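PDB 3THI: protein (thiaminase I) from Bacillus subtilis, which catalyses thiamin degradation as a transferase, moving the pyrimidine part of thiamin from its thiazole ring to another base or nucleophile. Local coordinates for residues A[22-25]-A[26-29]; A[153-156]-A[157-161]; A[183-186]-A[187-190]. One frame throughout, in Å; residues are numbered along the deposited sequence.

Contact 1 of 3, residues A[22-25]-A[26-29]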
loop_
_atom_site.group_PDB
_atom_site.type_symbol
_atom_site.label_atom_id
_atom_site.label_comp_id
_atom_site.label_asym_id
_atom_site.label_seq_id
_atom_site.Cartn_x
_atom_site.Cartn_y
_atom_site.Cartn_z
ATOM N N LEU A 22 10.893 -12.650 13.670
ATOM C CA LEU A 22 11.583 -13.745 14.358
ATOM C C LEU A 22 12.107 -13.286 15.709
ATOM O O LEU A 22 11.858 -13.927 16.727
ATOM C CB LEU A 22 12.745 -14.277 13.513
ATOM C CG LEU A 22 13.485 -15.502 14.068
ATOM C CD1 LEU A 22 12.581 -16.731 13.970
ATOM C CD2 LEU A 22 14.781 -15.734 13.292
ATOM N N ASP A 23 12.782 -12.143 15.719
ATOM C CA ASP A 23 13.332 -11.595 16.948
ATOM C C ASP A 23 12.237 -11.328 17.976
ATOM O O ASP A 23 12.330 -11.782 19.118
ATOM C CB ASP A 23 14.108 -10.313 16.657
ATOM C CG ASP A 23 14.797 -9.755 17.883
ATOM O OD1 ASP A 23 15.158 -10.541 18.791
ATOM O OD2 ASP A 23 14.984 -8.523 17.932
ATOM N N GLN A 24 11.194 -10.610 17.571
ATOM C CA GLN A 24 10.097 -10.307 18.488
ATOM C C GLN A 24 9.324 -11.558 18.939
ATOM O O GLN A 24 8.875 -11.631 20.089
ATOM C CB GLN A 24 9.154 -9.272 17.882
ATOM C CG GLN A 24 9.807 -7.927 17.660
ATOM C CD GLN A 24 10.213 -7.261 18.952
ATOM O OE1 GLN A 24 9.530 -7.376 19.964
ATOM N NE2 GLN A 24 11.327 -6.546 18.923
ATOM N N TRP A 25 9.182 -12.539 18.048
ATOM C CA TRP A 25 8.490 -13.784 18.390
ATOM C C TRP A 25 9.295 -14.566 19.435
ATOM O O TRP A 25 8.744 -15.021 20.435
ATOM C CB TRP A 25 8.302 -14.655 17.152
ATOM C CG TRP A 25 7.631 -15.979 17.427
ATOM C CD1 TRP A 25 8.153 -17.224 17.206
ATOM C CD2 TRP A 25 6.292 -16.190 17.906
ATOM N NE1 TRP A 25 7.221 -18.194 17.501
ATOM C CE2 TRP A 25 6.071 -17.586 17.934
ATOM C CE3 TRP A 25 5.261 -15.331 18.318
ATOM C CZ2 TRP A 25 4.858 -18.146 18.348
ATOM C CZ3 TRP A 25 4.056 -15.891 18.734
ATOM C CH2 TRP A 25 3.867 -17.286 18.745
ATOM N N GLN A 26 10.598 -14.716 19.189
ATOM C CA GLN A 26 11.501 -15.428 20.098
ATOM C C GLN A 26 11.556 -14.857 21.511
ATOM O O GLN A 26 11.828 -15.583 22.467
ATOM C CB GLN A 26 12.918 -15.465 19.521
ATOM C CG GLN A 26 13.124 -16.526 18.455
ATOM C CD GLN A 26 14.502 -16.459 17.813
ATOM O OE1 GLN A 26 15.146 -15.399 17.793
ATOM N NE2 GLN A 26 14.958 -17.589 17.272
ATOM N N ARG A 27 11.297 -13.559 21.645
ATOM C CA ARG A 27 11.339 -12.906 22.950
ATOM C C ARG A 27 10.264 -13.403 23.924
ATOM O O ARG A 27 10.491 -13.461 25.137
ATOM C CB ARG A 27 11.284 -11.377 22.789
ATOM C CG ARG A 27 12.510 -10.802 22.073
ATOM C CD ARG A 27 12.623 -9.284 22.181
ATOM N NE ARG A 27 13.743 -8.774 21.381
ATOM C CZ ARG A 27 13.893 -7.505 20.998
ATOM N NH1 ARG A 27 12.997 -6.588 21.342
ATOM N NH2 ARG A 27 14.925 -7.154 20.238
ATOM N N GLN A 28 9.121 -13.815 23.381
ATOM C CA GLN A 28 8.012 -14.303 24.194
ATOM C C GLN A 28 7.677 -15.772 23.961
ATOM O O GLN A 28 7.106 -16.422 24.823
ATOM C CB GLN A 28 6.778 -13.405 24.007
ATOM C CG GLN A 28 6.623 -12.788 22.607
ATOM C CD GLN A 28 6.464 -11.259 22.631
ATOM O OE1 GLN A 28 7.408 -10.524 22.938
ATOM N NE2 GLN A 28 5.272 -10.781 22.282
ATOM N N GLU A 29 8.102 -16.303 22.820
ATOM C CA GLU A 29 7.859 -17.703 22.443
ATOM C C GLU A 29 9.088 -18.334 21.769
ATOM O O GLU A 29 9.028 -18.733 20.601
ATOM C CB GLU A 29 6.680 -17.766 21.477
ATOM C CG GLU A 29 5.340 -17.553 22.133
ATOM C CD GLU A 29 4.980 -18.690 23.065
ATOM O OE1 GLU A 29 5.404 -19.833 22.791
ATOM O OE2 GLU A 29 4.281 -18.446 24.074
#
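Trp25 O takes two backbone hydrogen bonds, from Glu29 N at 2.8 Å and from Gln28 N at 3.2 Å. The first lies nearly along the C=O direction, whereas the second comes from above the carbonyl plane, 53° out of it. Further back on helix 14-28, Gln26 N reaches Leu22 O in a nearly straight bond. The same turn folds Glu29 over the indole: its CB sits 3.7 Å from the centroid of the six-membered ring of Trp25, a CH-pi contact over the face, with CG beyond it near CH2. Trp25 NE1 donates to Val32 O, and the ring packs on Leu281 and Val284 of helix 275-286, while Glu29 OE2 forms a salt bridge with Lys280 of that helix. On another flank, Asp23 OD2 meets Arg27 NH2 in a salt bridge of 2.7 Å, one turn apart. With chi1 at -175° the Asp23 side chain extends away from its own N, which brings the carboxylate to the guanidinium. The carboxylate and guanidinium planes stand 86° apart, so the two groups do not pair flat; the link from Arg27 NE to Asp23 OD1 is long and weak, and the pairing is carried chiefly by one oxygen and one nitrogen.

Contact 2 of 3, residues A[153-156]-A[157-161]; sequences GGTT and KASMY
Lys157 turns back on Gly153 with both ends of its residue. Its backbone N makes a long, weak bond of 3.3 Å to Gly153 O, and its ammonium nitrogen NZ approaches the same oxygen at 2.9 Å, a bond that is also weak. The bend that brings NZ round is at the last torsion (chi4 73°), after a nearly extended chain whose CG passes 3.3 Å from Gly153 O. Next, Ala158 N donates to Gly154 O at 2.9 Å, while its methyl group faces Trp349 and Leu350 of helix 346-353. These bonds belong to the first turns of helix 154-169, for which Gly153 is the N-cap. At its phi of 92° and psi of 132° a CB would collide with the preceding carbonyl oxygen, which accounts for a glycine here. The helix belongs to the part of the chain shared by the thiaminase I family, which is related to the periplasmic binding proteins. At Ser159 the main-chain N bonds to Thr155 O at 2.8 Å. Its OG, set beside its own backbone N, lies 2.9 Å from that oxygen, but another acceptor is also within reach of the hydroxyl proton. Met160 follows, bonded from N to Thr156 O; its side chain runs alongside that of Thr156, pointing the same way, with SD 4.1 Å from Thr156 CG2. The hydroxyl of Thr156 looks elsewhere, to a weak bond with Ala152 O, and Met160 also touches Leu192 and Leu195 of helix 186-199. Tyr161 N closes the next turn on Lys157 O, and its ring leaves the first turn altogether, packing on Val188 and Trp349 while OH bonds to Asn185 N.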
loop_
_atom_site.group_PDB
_atom_site.type_symbol
_atom_site.label_atom_id
_atom_site.label_comp_id
_atom_site.label_asym_id
_atom_site.label_seq_id
_atom_site.Cartn_x
_atom_site.Cartn_y
_atom_site.Cartn_z
ATOM N N GLY A 153 0.867 -3.145 -15.068
ATOM C CA GLY A 153 0.145 -4.190 -14.355
ATOM C C GLY A 153 -1.348 -3.913 -14.359
ATOM O O GLY A 153 -1.774 -2.781 -14.075
ATOM N N GLY A 154 -2.131 -4.945 -14.691
ATOM C CA GLY A 154 -3.582 -4.823 -14.767
ATOM C C GLY A 154 -4.290 -4.562 -13.450
ATOM O O GLY A 154 -5.209 -3.752 -13.396
ATOM N N THR A 155 -3.830 -5.207 -12.384
ATOM C CA THR A 155 -4.447 -5.039 -11.076
ATOM C C THR A 155 -4.195 -3.643 -10.520
ATOM O O THR A 155 -5.058 -3.081 -9.839
ATOM C CB THR A 155 -3.992 -6.155 -10.084
ATOM O OG1 THR A 155 -4.402 -7.431 -10.592
ATOM C CG2 THR A 155 -4.619 -5.952 -8.705
ATOM N N THR A 156 -3.028 -3.075 -10.824
ATOM C CA THR A 156 -2.698 -1.720 -10.365
ATOM C C THR A 156 -3.690 -0.739 -10.998
ATOM O O THR A 156 -4.307 0.074 -10.307
ATOM C CB THR A 156 -1.273 -1.315 -10.778
ATOM O OG1 THR A 156 -0.330 -2.131 -10.082
ATOM C CG2 THR A 156 -1.005 0.138 -10.442
ATOM N N LYS A 157 -3.837 -0.841 -12.317
ATOM C CA LYS A 157 -4.756 0.003 -13.060
ATOM C C LYS A 157 -6.185 -0.198 -12.547
ATOM O O LYS A 157 -6.902 0.774 -12.306
ATOM C CB LYS A 157 -4.701 -0.339 -14.545
ATOM C CG LYS A 157 -3.378 -0.075 -15.215
ATOM C CD LYS A 157 -3.467 -0.476 -16.678
ATOM C CE LYS A 157 -2.123 -0.742 -17.286
ATOM N NZ LYS A 157 -1.526 -2.004 -16.839
ATOM N N ALA A 158 -6.588 -1.462 -12.381
ATOM C CA ALA A 158 -7.925 -1.802 -11.886
ATOM C C ALA A 158 -8.142 -1.194 -10.510
ATOM O O ALA A 158 -9.218 -0.683 -10.204
ATOM C CB ALA A 158 -8.094 -3.303 -11.824
ATOM N N SER A 159 -7.098 -1.228 -9.692
ATOM C CA SER A 159 -7.150 -0.656 -8.353
ATOM C C SER A 159 -7.264 0.855 -8.390
ATOM O O SER A 159 -8.009 1.437 -7.613
ATOM C CB SER A 159 -5.919 -1.050 -7.546
ATOM O OG SER A 159 -6.011 -2.394 -7.142
ATOM N N MET A 160 -6.509 1.492 -9.277
ATOM C CA MET A 160 -6.564 2.941 -9.387
ATOM C C MET A 160 -7.953 3.353 -9.860
ATOM O O MET A 160 -8.529 4.324 -9.365
ATOM C CB MET A 160 -5.492 3.436 -10.339
ATOM C CG MET A 160 -4.102 3.249 -9.790
ATOM S SD MET A 160 -2.853 3.757 -10.956
ATOM C CE MET A 160 -2.950 5.538 -10.806
ATOM N N TYR A 161 -8.507 2.561 -10.776
ATOM C CA TYR A 161 -9.845 2.800 -11.306
ATOM C C TYR A 161 -10.888 2.819 -10.169
ATOM O O TYR A 161 -11.679 3.762 -10.037
ATOM C CB TYR A 161 -10.213 1.707 -12.331
ATOM C CG TYR A 161 -11.617 1.849 -12.876
ATOM C CD1 TYR A 161 -11.882 2.701 -13.949
ATOM C CD2 TYR A 161 -12.696 1.196 -12.270
ATOM C CE1 TYR A 161 -13.184 2.911 -14.406
ATOM C CE2 TYR A 161 -14.010 1.403 -12.722
ATOM C CZ TYR A 161 -14.237 2.264 -13.789
ATOM O OH TYR A 161 -15.511 2.485 -14.242
#

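Contact 3 of 3, residues A[183-186]-A[187-190]; sequences PLND and KVIR
Asn185 caps the N terminus of helix 186-199: its side-chain oxygen OD1 accepts from Val188 N at 2.8 Å, three residues on. With CG anti to the backbone N (chi1 -179°), the amide swings beside the carbonyl carbon and reaches forward over the first turn. The bond is fairly straight at the hydrogen (164°), although the donor is tilted 25° from the plane of the amide carbonyl. The side chains of Asn185 and Val188 cross at about a right angle, and Val188 CG2 lies against the amide, 3.3 Å from Asn185 OD1. Replacing the Asn185 side chain with that of an alanine is likely to leave Val188 N without its capping acceptor and Val188 CG2 without the amide it packs against. The cap is flanked by a hydrophobic staple, in which the residue just before the N-cap meets the one four places after the N-cap: Leu184 CB, pointing toward the helix, touches Ile189 CG1 at 4.2 Å. Ile189 CG1 also lies beyond Asn185 O, the oxygen to which Ile189 N donates at 3.0 Å. Both apolar residues also pack on helix 357-361, Leu184 on Leu357 and Ala360, Ile189 on Ala360 and Leu361. Val188 instead turns to Ala164 of helix 154-169. The exposed side of the turn carries Asp186 and Arg190, whose charged ends do not meet. They are joined through the backbone, where Arg190 N donates to Asp186 O at 2.8 Å. Arg190 CG lies 3.3 Å from that same oxygen, Asp186 O.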
loop_
_atom_site.group_PDB
_atom_site.type_symbol
_atom_site.label_atom_id
_atom_site.label_comp_id
_atom_site.label_asym_id
_atom_site.label_seq_id
_atom_site.Cartn_x
_atom_site.Cartn_y
_atom_site.Cartn_z
ATOM N N PRO A 183 -21.191 0.232 -18.586
ATOM C CA PRO A 183 -20.262 1.271 -19.038
ATOM C C PRO A 183 -19.208 1.654 -17.997
ATOM O O PRO A 183 -19.476 1.661 -16.793
ATOM C CB PRO A 183 -21.198 2.438 -19.317
ATOM C CG PRO A 183 -22.179 2.325 -18.194
ATOM C CD PRO A 183 -22.479 0.827 -18.179
ATOM N N LEU A 184 -18.001 1.955 -18.461
ATOM C CA LEU A 184 -16.938 2.363 -17.548
ATOM C C LEU A 184 -17.228 3.796 -17.154
ATOM O O LEU A 184 -17.915 4.505 -17.882
ATOM C CB LEU A 184 -15.572 2.286 -18.234
ATOM C CG LEU A 184 -14.989 0.891 -18.416
ATOM C CD1 LEU A 184 -13.823 0.976 -19.353
ATOM C CD2 LEU A 184 -14.582 0.315 -17.073
ATOM N N ASN A 185 -16.744 4.222 -15.994
ATOM C CA ASN A 185 -16.972 5.597 -15.585
ATOM C C ASN A 185 -16.023 6.474 -16.394
ATOM O O ASN A 185 -14.806 6.304 -16.333
ATOM C CB ASN A 185 -16.733 5.800 -14.093
ATOM C CG ASN A 185 -16.982 7.230 -13.659
ATOM O OD1 ASN A 185 -16.230 8.136 -14.015
ATOM N ND2 ASN A 185 -18.057 7.445 -12.915
ATOM N N ASP A 186 -16.592 7.407 -17.155
ATOM C CA ASP A 186 -15.807 8.299 -18.007
ATOM C C ASP A 186 -14.894 9.263 -17.278
ATOM O O ASP A 186 -13.791 9.518 -17.739
ATOM C CB ASP A 186 -16.719 9.051 -18.975
ATOM C CG ASP A 186 -17.333 8.131 -20.010
ATOM O OD1 ASP A 186 -16.562 7.565 -20.819
ATOM O OD2 ASP A 186 -18.572 7.952 -19.996
ATOM N N LYS A 187 -15.365 9.813 -16.162
ATOM C CA LYS A 187 -14.569 10.737 -15.368
ATOM C C LYS A 187 -13.326 10.015 -14.845
ATOM O O LYS A 187 -12.216 10.550 -14.907
ATOM C CB LYS A 187 -15.388 11.274 -14.188
ATOM C CG LYS A 187 -16.291 12.447 -14.506
ATOM C CD LYS A 187 -17.197 12.763 -13.316
ATOM C CE LYS A 187 -17.970 14.063 -13.508
ATOM N NZ LYS A 187 -17.056 15.245 -13.454
ATOM N N VAL A 188 -13.526 8.796 -14.339
ATOM C CA VAL A 188 -12.435 7.992 -13.804
ATOM C C VAL A 188 -11.438 7.693 -14.905
ATOM O O VAL A 188 -10.234 7.858 -14.715
ATOM C CB VAL A 188 -12.940 6.669 -13.194
ATOM C CG1 VAL A 188 -11.768 5.805 -12.734
ATOM C CG2 VAL A 188 -13.840 6.957 -12.022
ATOM N N ILE A 189 -11.948 7.268 -16.058
ATOM C CA ILE A 189 -11.097 6.965 -17.206
ATOM C C ILE A 189 -10.332 8.219 -17.643
ATOM O O ILE A 189 -9.135 8.152 -17.909
ATOM C CB ILE A 189 -11.921 6.390 -18.389
ATOM C CG1 ILE A 189 -12.426 4.986 -18.036
ATOM C CG2 ILE A 189 -11.079 6.331 -19.658
ATOM C CD1 ILE A 189 -11.310 3.992 -17.736
ATOM N N ARG A 190 -11.010 9.364 -17.669
ATOM C CA ARG A 190 -10.357 10.614 -18.055
ATOM C C ARG A 190 -9.246 10.940 -17.067
ATOM O O ARG A 190 -8.215 11.499 -17.437
ATOM C CB ARG A 190 -11.363 11.763 -18.132
ATOM C CG ARG A 190 -12.099 11.825 -19.466
ATOM C CD ARG A 190 -13.012 13.044 -19.557
ATOM N NE ARG A 190 -14.281 12.870 -18.848
ATOM C CZ ARG A 190 -14.826 13.783 -18.045
ATOM N NH1 ARG A 190 -14.214 14.942 -17.826
ATOM N NH2 ARG A 190 -16.014 13.560 -17.499
#

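How the contacts relate
The chain passes through the three contacts in series; none nests in or crosses another, and each closes only a helical turn. Contact 1 comes first, on the helix linking parallel strands 2-6 and 33-36 in a beta-alpha-beta unit, backed by helix 275-286. Contacts 2 and 3 lie on the opposite side of the chain's centre, with centres about 37 Å and 49 Å from that of contact 1. Contact 2 opens helix 154-169; contact 3 starts the next helix, 186-199, after a loop. These two touch through Tyr161, which meets Leu184 and Asn185 at the end of the loop and Val188 and Ile189 in the helix, while helix 357-361 near the end of the model packs against both.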